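Local structure of mandelate racemase/muconate lactonizing enzyme-like protein (Rubrobacter xylanophilus DSM 9941, 2QQ6) at residues Ser4-Thr9 / Gly60-Asp65; Gly115-Arg120 / Val332-Ser337; Val213-His218 / Leu239-Pro244. The protein binds a magnesium ion in an enolase-type barrel and probably acts as a lyase, although its substrate is not established. All coordinates share one frame; numbering follows the deposited sequence.

Contact 1. Residues Ser4-Thr9 / Gly60-Asp65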
loop_
_atom_site.group_PDB
_atom_site.type_symbol
_atom_site.label_atom_id
_atom_site.label_comp_id
_atom_site.label_asym_id
_atom_site.label_seq_id
_atom_site.Cartn_x
_atom_site.Cartn_y
_atom_site.Cartn_z
ATOM N N SER B 4 2.554 35.064 14.491
ATOM C CA SER B 4 2.609 35.734 13.156
ATOM C C SER B 4 1.723 35.052 12.125
ATOM O O SER B 4 1.376 35.658 11.098
ATOM N N ALA B 5 1.363 33.794 12.410
ATOM C CA ALA B 5 0.512 32.964 11.548
ATOM C C ALA B 5 1.312 32.271 10.460
ATOM O O ALA B 5 1.098 32.516 9.272
ATOM C CB ALA B 5 -0.607 33.800 10.915
ATOM N N PRO B 6 2.254 31.400 10.849
ATOM C CA PRO B 6 3.045 30.707 9.831
ATOM C C PRO B 6 2.178 29.807 8.951
ATOM O O PRO B 6 1.384 29.006 9.445
ATOM C CB PRO B 6 4.073 29.929 10.659
ATOM C CG PRO B 6 3.382 29.704 11.955
ATOM C CD PRO B 6 2.690 31.023 12.204
ATOM N N ARG B 7 2.329 29.962 7.640
ATOM C CA ARG B 7 1.577 29.172 6.678
ATOM C C ARG B 7 2.564 28.425 5.791
ATOM O O ARG B 7 3.667 28.906 5.535
ATOM C CB ARG B 7 0.715 30.081 5.810
ATOM C CG ARG B 7 0.062 31.233 6.550
ATOM C CD ARG B 7 -1.170 30.828 7.333
ATOM N NE ARG B 7 -0.869 30.212 8.620
ATOM C CZ ARG B 7 -1.732 30.161 9.632
ATOM N NH1 ARG B 7 -2.943 30.689 9.501
ATOM N NH2 ARG B 7 -1.390 29.586 10.778
ATOM N N ILE B 8 2.169 27.249 5.324
ATOM C CA ILE B 8 3.038 26.458 4.469
ATOM C C ILE B 8 3.181 27.184 3.145
ATOM O O ILE B 8 2.201 27.687 2.600
ATOM C CB ILE B 8 2.454 25.053 4.232
ATOM C CG1 ILE B 8 2.268 24.337 5.571
ATOM C CG2 ILE B 8 3.378 24.250 3.322
ATOM C CD1 ILE B 8 1.528 23.031 5.453
ATOM N N THR B 9 4.400 27.230 2.624
ATOM C CA THR B 9 4.658 27.937 1.376
ATOM C C THR B 9 5.297 27.112 0.248
ATOM O O THR B 9 4.967 27.310 -0.923
ATOM C CB THR B 9 5.528 29.188 1.654
ATOM O OG1 THR B 9 6.832 28.784 2.090
ATOM C CG2 THR B 9 4.887 30.051 2.745
ATOM N N GLY B 60 -0.509 26.907 2.643
ATOM C CA GLY B 60 -1.342 27.787 3.435
ATOM C C GLY B 60 -1.694 27.250 4.804
ATOM O O GLY B 60 -2.070 28.008 5.691
ATOM N N GLU B 61 -1.564 25.944 4.990
ATOM C CA GLU B 61 -1.893 25.336 6.270
ATOM C C GLU B 61 -0.927 25.705 7.392
ATOM O O GLU B 61 0.252 25.952 7.150
ATOM C CB GLU B 61 -1.966 23.825 6.094
ATOM C CG GLU B 61 -3.113 23.413 5.193
ATOM C CD GLU B 61 -4.469 23.651 5.841
ATOM O OE1 GLU B 61 -5.494 23.533 5.136
ATOM O OE2 GLU B 61 -4.510 23.947 7.059
ATOM N N ASP B 62 -1.445 25.772 8.617
ATOM C CA ASP B 62 -0.641 26.083 9.801
ATOM C C ASP B 62 0.093 24.776 10.096
ATOM O O ASP B 62 -0.490 23.837 10.642
ATOM C CB ASP B 62 -1.556 26.445 10.976
ATOM C CG ASP B 62 -0.807 27.041 12.160
ATOM O OD1 ASP B 62 0.345 26.628 12.423
ATOM O OD2 ASP B 62 -1.394 27.914 12.843
ATOM N N PRO B 63 1.385 24.700 9.742
ATOM C CA PRO B 63 2.212 23.505 9.951
ATOM C C PRO B 63 2.380 23.093 11.403
ATOM O O PRO B 63 3.214 22.251 11.719
ATOM C CB PRO B 63 3.536 23.900 9.321
ATOM C CG PRO B 63 3.624 25.350 9.701
ATOM C CD PRO B 63 2.228 25.851 9.367
ATOM N N ARG B 64 1.603 23.687 12.291
ATOM C CA ARG B 64 1.715 23.332 13.686
ATOM C C ARG B 64 0.740 22.215 14.075
ATOM O O ARG B 64 1.002 21.439 15.002
ATOM C CB ARG B 64 1.527 24.580 14.545
ATOM C CG ARG B 64 2.796 25.395 14.650
ATOM C CD ARG B 64 2.538 26.740 15.277
ATOM N NE ARG B 64 1.648 27.551 14.457
ATOM C CZ ARG B 64 1.081 28.672 14.880
ATOM N NH1 ARG B 64 1.322 29.096 16.113
ATOM N NH2 ARG B 64 0.272 29.359 14.084
ATOM N N ASP B 65 -0.379 22.127 13.367
ATOM C CA ASP B 65 -1.347 21.079 13.634
ATOM C C ASP B 65 -0.941 19.969 12.692
ATOM O O ASP B 65 -1.598 19.704 11.678
ATOM C CB ASP B 65 -2.742 21.570 13.311
ATOM C CG ASP B 65 -3.062 22.870 14.001
ATOM O OD1 ASP B 65 -3.046 22.887 15.252
ATOM O OD2 ASP B 65 -3.323 23.869 13.291
#
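R7 reaches D62 because its chain bends at chi2 (-79°) and again at chi3. D62 holds CG anti to the backbone N (chi1 -169°), which turns its carboxylate to meet R7. NH2 of R7 and OD2 of D62 form a salt bridge at 2.7 Å. The guanidinium and carboxylate planes are inclined by 56°, so they do not lie flat together. R64 grips the same carboxylate: its NE donates to OD1 of D62 at 2.6 Å, on the syn lone pair, and its NH2 pairs with OD2. The NH2 atoms of R7 and R64 are 3.7 Å apart, and the shared carboxylate probably offsets their like charges. NE of R7 also donates to O of P6 at 2.7 Å; this oxygen lies in the guanidinium plane, while NE stands above the carbonyl plane. CD of P6 lies over a face of the R64 guanidinium. With an alanine at R7, D62 would probably lose one of its two cationic partners and O of P6 the bond from NE.

The backbones are joined by N of I8 to O of E61 at 2.9 Å and N of G60 to O of I8 at 2.8 Å. CG1 of I8 packs on CB of P63 at 4.0 Å. P63 also rests on L101 and L105 of helix 86-106. D62 begins a type I turn that leads into helix 66-76. The contact ties the lead-in to strand 10-17 to this turn, through a salt-bridge network in the N-terminal domain of an enolase-superfamily protein.

Contact 2. Residues Gly115-Arg120 / Val332-Ser337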
loop_
_atom_site.group_PDB
_atom_site.type_symbol
_atom_site.label_atom_id
_atom_site.label_comp_id
_atom_site.label_asym_id
_atom_site.label_seq_id
_atom_site.Cartn_x
_atom_site.Cartn_y
_atom_site.Cartn_z
ATOM N N GLY B 115 4.765 14.748 23.730
ATOM C CA GLY B 115 4.430 14.419 25.100
ATOM C C GLY B 115 5.565 14.504 26.098
ATOM O O GLY B 115 5.322 14.475 27.303
ATOM N N GLY B 116 6.801 14.606 25.619
ATOM C CA GLY B 116 7.918 14.689 26.544
ATOM C C GLY B 116 8.836 13.484 26.488
ATOM O O GLY B 116 8.565 12.520 25.773
ATOM N N ALA B 117 9.913 13.524 27.265
ATOM C CA ALA B 117 10.886 12.449 27.250
ATOM C C ALA B 117 10.945 11.632 28.523
ATOM O O ALA B 117 10.865 12.166 29.631
ATOM C CB ALA B 117 12.265 13.017 26.943
ATOM N N PHE B 118 11.087 10.319 28.346
ATOM C CA PHE B 118 11.199 9.380 29.455
ATOM C C PHE B 118 12.688 9.129 29.653
ATOM O O PHE B 118 13.155 8.908 30.777
ATOM C CB PHE B 118 10.481 8.061 29.133
ATOM C CG PHE B 118 8.986 8.153 29.180
ATOM C CD1 PHE B 118 8.280 8.792 28.169
ATOM C CD2 PHE B 118 8.283 7.633 30.259
ATOM C CE1 PHE B 118 6.895 8.915 28.240
ATOM C CE2 PHE B 118 6.891 7.751 30.337
ATOM C CZ PHE B 118 6.202 8.392 29.331
ATOM N N ARG B 119 13.425 9.169 28.545
ATOM C CA ARG B 119 14.871 8.973 28.546
ATOM C C ARG B 119 15.449 9.947 27.526
ATOM O O ARG B 119 14.804 10.254 26.514
ATOM C CB ARG B 119 15.221 7.533 28.161
ATOM C CG ARG B 119 14.877 7.172 26.713
ATOM C CD ARG B 119 15.029 5.677 26.466
ATOM N NE ARG B 119 14.182 4.916 27.376
ATOM C CZ ARG B 119 12.853 4.939 27.354
ATOM N NH1 ARG B 119 12.209 5.679 26.463
ATOM N NH2 ARG B 119 12.166 4.227 28.232
ATOM N N ARG B 120 16.664 10.431 27.791
ATOM C CA ARG B 120 17.302 11.397 26.899
ATOM C C ARG B 120 18.244 10.775 25.867
ATOM O O ARG B 120 18.471 11.356 24.807
ATOM C CB ARG B 120 18.057 12.440 27.716
ATOM C CG ARG B 120 18.095 13.812 27.045
ATOM C CD ARG B 120 16.779 14.578 27.242
ATOM N NE ARG B 120 16.993 15.801 28.021
ATOM C CZ ARG B 120 16.018 16.492 28.618
ATOM N NH1 ARG B 120 14.754 16.076 28.529
ATOM N NH2 ARG B 120 16.298 17.600 29.311
ATOM N N VAL B 332 10.948 9.650 19.019
ATOM C CA VAL B 332 9.811 8.808 19.365
ATOM C C VAL B 332 10.257 7.792 20.412
ATOM O O VAL B 332 9.533 7.529 21.377
ATOM C CB VAL B 332 9.260 8.087 18.111
ATOM C CG1 VAL B 332 8.189 7.074 18.500
ATOM C CG2 VAL B 332 8.682 9.119 17.146
ATOM N N CYS B 333 11.452 7.236 20.227
ATOM C CA CYS B 333 11.998 6.276 21.182
ATOM C C CYS B 333 12.063 6.893 22.579
ATOM O O CYS B 333 11.992 6.189 23.586
ATOM C CB CYS B 333 13.406 5.853 20.782
ATOM S SG CYS B 333 13.501 4.932 19.259
ATOM N N ALA B 334 12.193 8.211 22.632
ATOM C CA ALA B 334 12.299 8.918 23.899
ATOM C C ALA B 334 10.965 9.160 24.575
ATOM O O ALA B 334 10.864 9.090 25.799
ATOM C CB ALA B 334 12.999 10.239 23.673
ATOM N N ALA B 335 9.949 9.445 23.765
ATOM C CA ALA B 335 8.600 9.745 24.239
ATOM C C ALA B 335 7.714 8.552 24.620
ATOM O O ALA B 335 6.515 8.719 24.860
ATOM C CB ALA B 335 7.885 10.590 23.191
ATOM N N VAL B 336 8.283 7.357 24.682
ATOM C CA VAL B 336 7.490 6.188 25.018
ATOM C C VAL B 336 8.174 5.337 26.066
ATOM O O VAL B 336 9.381 5.111 25.999
ATOM C CB VAL B 336 7.216 5.348 23.766
ATOM C CG1 VAL B 336 6.372 6.151 22.790
ATOM C CG2 VAL B 336 8.519 4.938 23.119
ATOM N N SER B 337 7.396 4.855 27.030
ATOM C CA SER B 337 7.936 4.050 28.121
ATOM C C SER B 337 8.421 2.658 27.726
ATOM O O SER B 337 9.330 2.110 28.353
ATOM C CB SER B 337 6.894 3.903 29.238
ATOM O OG SER B 337 6.094 2.744 29.051
#
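F118 lies against the end of helix 323-334 and the residues that follow it. CB of F118 sits 3.5 Å from O of A334. CG is anti to the carbonyl carbon of its own residue (chi1 -74°), which swings the ring toward A335, V336 and S337. CD1 stays near O of A334, and that oxygen lies at the ring edge, in the ring plane. One atom further, CE1 of F118 comes 3.4 Å from O of A335. Across the ring, at the opposite rim, CE2 of F118 meets CB of S337 at 4.0 Å. The backbone of V336 and S337 covers one face: N of S337 is over the centre and C of V336 is nearer the rim. The ring therefore packs largely on peptide groups.

F118 is also held by its main chain. N of F118 donates to O of A334 at 2.8 Å, in a nearly straight bond of 168°. The R119 chain bends at chi3 and brings its guanidinium to the helix end. NH1 of R119 donates to O of V336 at 2.9 Å, and this oxygen lies near the guanidinium plane. NH1 of R119 is also 2.9 Å from O of C333. CB of A334 lies against O of R119, and CA of A335 makes a CA-H...O contact with O of G116 at 3.2 Å. Nearby, R119 packs on F339 and S337 on E309 of helix 298-310.

The acceptors are main-chain carbonyls at and just after a helix C-terminus, where helical N-H partners run out. F118 N and the R119 guanidinium supply donors for two of them. The positive charge of R119 is likely to suit the partly negative helix end. Hydrogen bonding here probably depends little on the side chains of 332-337.

Contact 3. Residues Val213-His218 / Leu239-Pro244. With MG (magnesium ion), chain D.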
loop_
_atom_site.group_PDB
_atom_site.type_symbol
_atom_site.label_atom_id
_atom_site.label_comp_id
_atom_site.label_asym_id
_atom_site.label_seq_id
_atom_site.Cartn_x
_atom_site.Cartn_y
_atom_site.Cartn_z
ATOM N N VAL B 213 21.673 -10.824 20.785
ATOM C CA VAL B 213 21.599 -11.106 19.368
ATOM C C VAL B 213 20.229 -11.551 18.865
ATOM O O VAL B 213 19.636 -12.501 19.364
ATOM C CB VAL B 213 22.683 -12.142 18.977
ATOM C CG1 VAL B 213 22.769 -13.220 20.018
ATOM C CG2 VAL B 213 22.377 -12.729 17.613
ATOM N N ALA B 214 19.741 -10.825 17.864
ATOM C CA ALA B 214 18.461 -11.109 17.233
ATOM C C ALA B 214 18.739 -11.589 15.812
ATOM O O ALA B 214 19.762 -11.239 15.227
ATOM C CB ALA B 214 17.581 -9.861 17.222
ATOM N N ILE B 215 17.818 -12.388 15.273
ATOM C CA ILE B 215 17.944 -12.994 13.943
ATOM C C ILE B 215 16.743 -12.772 13.009
ATOM O O ILE B 215 15.597 -13.018 13.384
ATOM C CB ILE B 215 18.184 -14.503 14.114
ATOM C CG1 ILE B 215 19.555 -14.715 14.760
ATOM C CG2 ILE B 215 18.032 -15.230 12.782
ATOM C CD1 ILE B 215 19.870 -16.156 15.088
ATOM N N ASP B 216 17.023 -12.334 11.782
ATOM C CA ASP B 216 15.982 -12.054 10.794
ATOM C C ASP B 216 15.873 -13.191 9.793
ATOM O O ASP B 216 16.882 -13.722 9.336
ATOM C CB ASP B 216 16.312 -10.761 10.037
ATOM C CG ASP B 216 15.109 -10.158 9.323
ATOM O OD1 ASP B 216 14.160 -10.889 8.958
ATOM O OD2 ASP B 216 15.129 -8.931 9.098
HETATM N N MSE B 217 14.639 -13.560 9.458
HETATM C CA MSE B 217 14.376 -14.609 8.477
HETATM C C MSE B 217 13.761 -14.029 7.208
HETATM O O MSE B 217 13.414 -14.755 6.287
HETATM C CB MSE B 217 13.440 -15.661 9.057
HETATM C CG MSE B 217 14.018 -16.440 10.217
HETATM SE SE MSE B 217 12.993 -18.114 10.637
HETATM C CE MSE B 217 12.091 -17.534 12.235
ATOM N N HIS B 218 13.620 -12.710 7.182
ATOM C CA HIS B 218 13.053 -12.000 6.045
ATOM C C HIS B 218 11.773 -12.617 5.508
ATOM O O HIS B 218 11.501 -12.560 4.314
ATOM C CB HIS B 218 14.106 -11.871 4.943
ATOM C CG HIS B 218 15.182 -10.886 5.279
ATOM N ND1 HIS B 218 16.522 -11.209 5.263
ATOM C CD2 HIS B 218 15.111 -9.609 5.725
ATOM C CE1 HIS B 218 17.225 -10.178 5.692
ATOM N NE2 HIS B 218 16.393 -9.193 5.981
ATOM N N LEU B 239 17.490 -12.621 21.103
ATOM C CA LEU B 239 16.776 -11.436 21.561
ATOM C C LEU B 239 15.342 -11.636 21.063
ATOM O O LEU B 239 14.359 -11.354 21.761
ATOM C CB LEU B 239 17.400 -10.162 20.959
ATOM C CG LEU B 239 16.772 -8.827 21.383
ATOM C CD1 LEU B 239 16.656 -8.764 22.892
ATOM C CD2 LEU B 239 17.610 -7.685 20.885
ATOM N N TRP B 240 15.250 -12.142 19.840
ATOM C CA TRP B 240 13.983 -12.444 19.208
ATOM C C TRP B 240 14.289 -13.063 17.859
ATOM O O TRP B 240 15.439 -13.069 17.412
ATOM C CB TRP B 240 13.129 -11.178 19.026
ATOM C CG TRP B 240 13.537 -10.276 17.905
ATOM C CD1 TRP B 240 13.596 -10.584 16.572
ATOM C CD2 TRP B 240 13.886 -8.894 18.011
ATOM N NE1 TRP B 240 13.956 -9.478 15.843
ATOM C CE2 TRP B 240 14.139 -8.425 16.701
ATOM C CE3 TRP B 240 14.005 -8.001 19.086
ATOM C CZ2 TRP B 240 14.503 -7.100 16.437
ATOM C CZ3 TRP B 240 14.368 -6.682 18.822
ATOM C CH2 TRP B 240 14.611 -6.247 17.505
ATOM N N LEU B 241 13.250 -13.589 17.223
ATOM C CA LEU B 241 13.371 -14.198 15.911
ATOM C C LEU B 241 12.417 -13.408 15.016
ATOM O O LEU B 241 11.210 -13.404 15.246
ATOM C CB LEU B 241 12.977 -15.667 16.001
ATOM C CG LEU B 241 13.177 -16.515 14.755
ATOM C CD1 LEU B 241 14.549 -16.281 14.182
ATOM C CD2 LEU B 241 12.962 -17.981 15.104
ATOM N N GLU B 242 12.982 -12.739 14.011
ATOM C CA GLU B 242 12.250 -11.872 13.083
ATOM C C GLU B 242 11.604 -12.523 11.856
ATOM O O GLU B 242 12.242 -13.250 11.100
ATOM C CB GLU B 242 13.195 -10.742 12.627
ATOM C CG GLU B 242 12.548 -9.494 12.014
ATOM C CD GLU B 242 13.544 -8.335 11.842
ATOM O OE1 GLU B 242 14.211 -7.974 12.827
ATOM O OE2 GLU B 242 13.656 -7.773 10.733
ATOM N N GLU B 243 10.321 -12.242 11.674
ATOM C CA GLU B 243 9.540 -12.725 10.540
ATOM C C GLU B 243 9.806 -14.106 9.941
ATOM O O GLU B 243 10.405 -14.207 8.878
ATOM C CB GLU B 243 9.622 -11.714 9.383
ATOM C CG GLU B 243 9.257 -10.275 9.723
ATOM C CD GLU B 243 9.452 -9.338 8.540
ATOM O OE1 GLU B 243 10.567 -9.345 7.971
ATOM O OE2 GLU B 243 8.505 -8.599 8.180
ATOM N N PRO B 244 9.357 -15.185 10.597
ATOM C CA PRO B 244 9.596 -16.509 10.013
ATOM C C PRO B 244 8.696 -16.748 8.801
ATOM O O PRO B 244 9.066 -17.455 7.875
ATOM C CB PRO B 244 9.257 -17.457 11.151
ATOM C CG PRO B 244 8.224 -16.702 11.919
ATOM C CD PRO B 244 8.803 -15.309 11.954
HETATM MG MG MG D . 14.175 -6.926 8.762
#
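Metal coordination joins D216 and E242. OD2 of D216 and OE2 of E242 each bind the magnesium ion at 2.2 Å, and E268 completes the protein ligands. The two carboxylate planes are turned 50° apart. OD1 of D216 accepts from N of H218 at 2.6 Å in an Asx turn, met from above the carboxylate plane. OE1 of E242 has a salt bridge to K169 and a weak bond from NE1 of W240.

Backbone hydrogen bonds run along the pair. N of L239 donates to O of V213, and N of I215 to O of W240 at 3.3 Å. N of E242 donates to O of I215 at 2.7 Å, and N of M217 to O of E242 at 2.9 Å. These are neighbouring parallel strands of the enolase-type barrel, linked by a beta-alpha-beta crossover through helix 223-233. The magnesium ligands sit at their C-terminal ends, as is usual in this superfamily.

Apolar contacts lie on both faces. CB of A214 stands 3.8 Å from the centroid of the five-membered ring of W240, over its face, in a CH-pi contact. I215 and L241 share the other face, with CG2 of I215 3.9 Å from CD1 of L241; both touch M233.

The H218 ring meets F79 of the second subunit; ND1 of H218 is hydrogen-bonded to D173 of the same chain.

The three contacts are separate, and none touches another. Contacts 1 and 2 have centres 26 Å apart, with nearest atoms about 12 Å apart. Contacts 2 and 3 also have centres 26 Å apart, and their nearest atoms are about 11 Å apart. Contacts 1 and 3 are 43 Å apart between centres and lie on opposite sides of the chain's centre. Only contact 3 holds magnesium ligands; the other two lie away from the metal site. Along the chain, contact 1 closes within the N-terminal domain before contact 2 opens. Contact 2 then spans much of the barrel sequence, and contact 3 is nested inside that span.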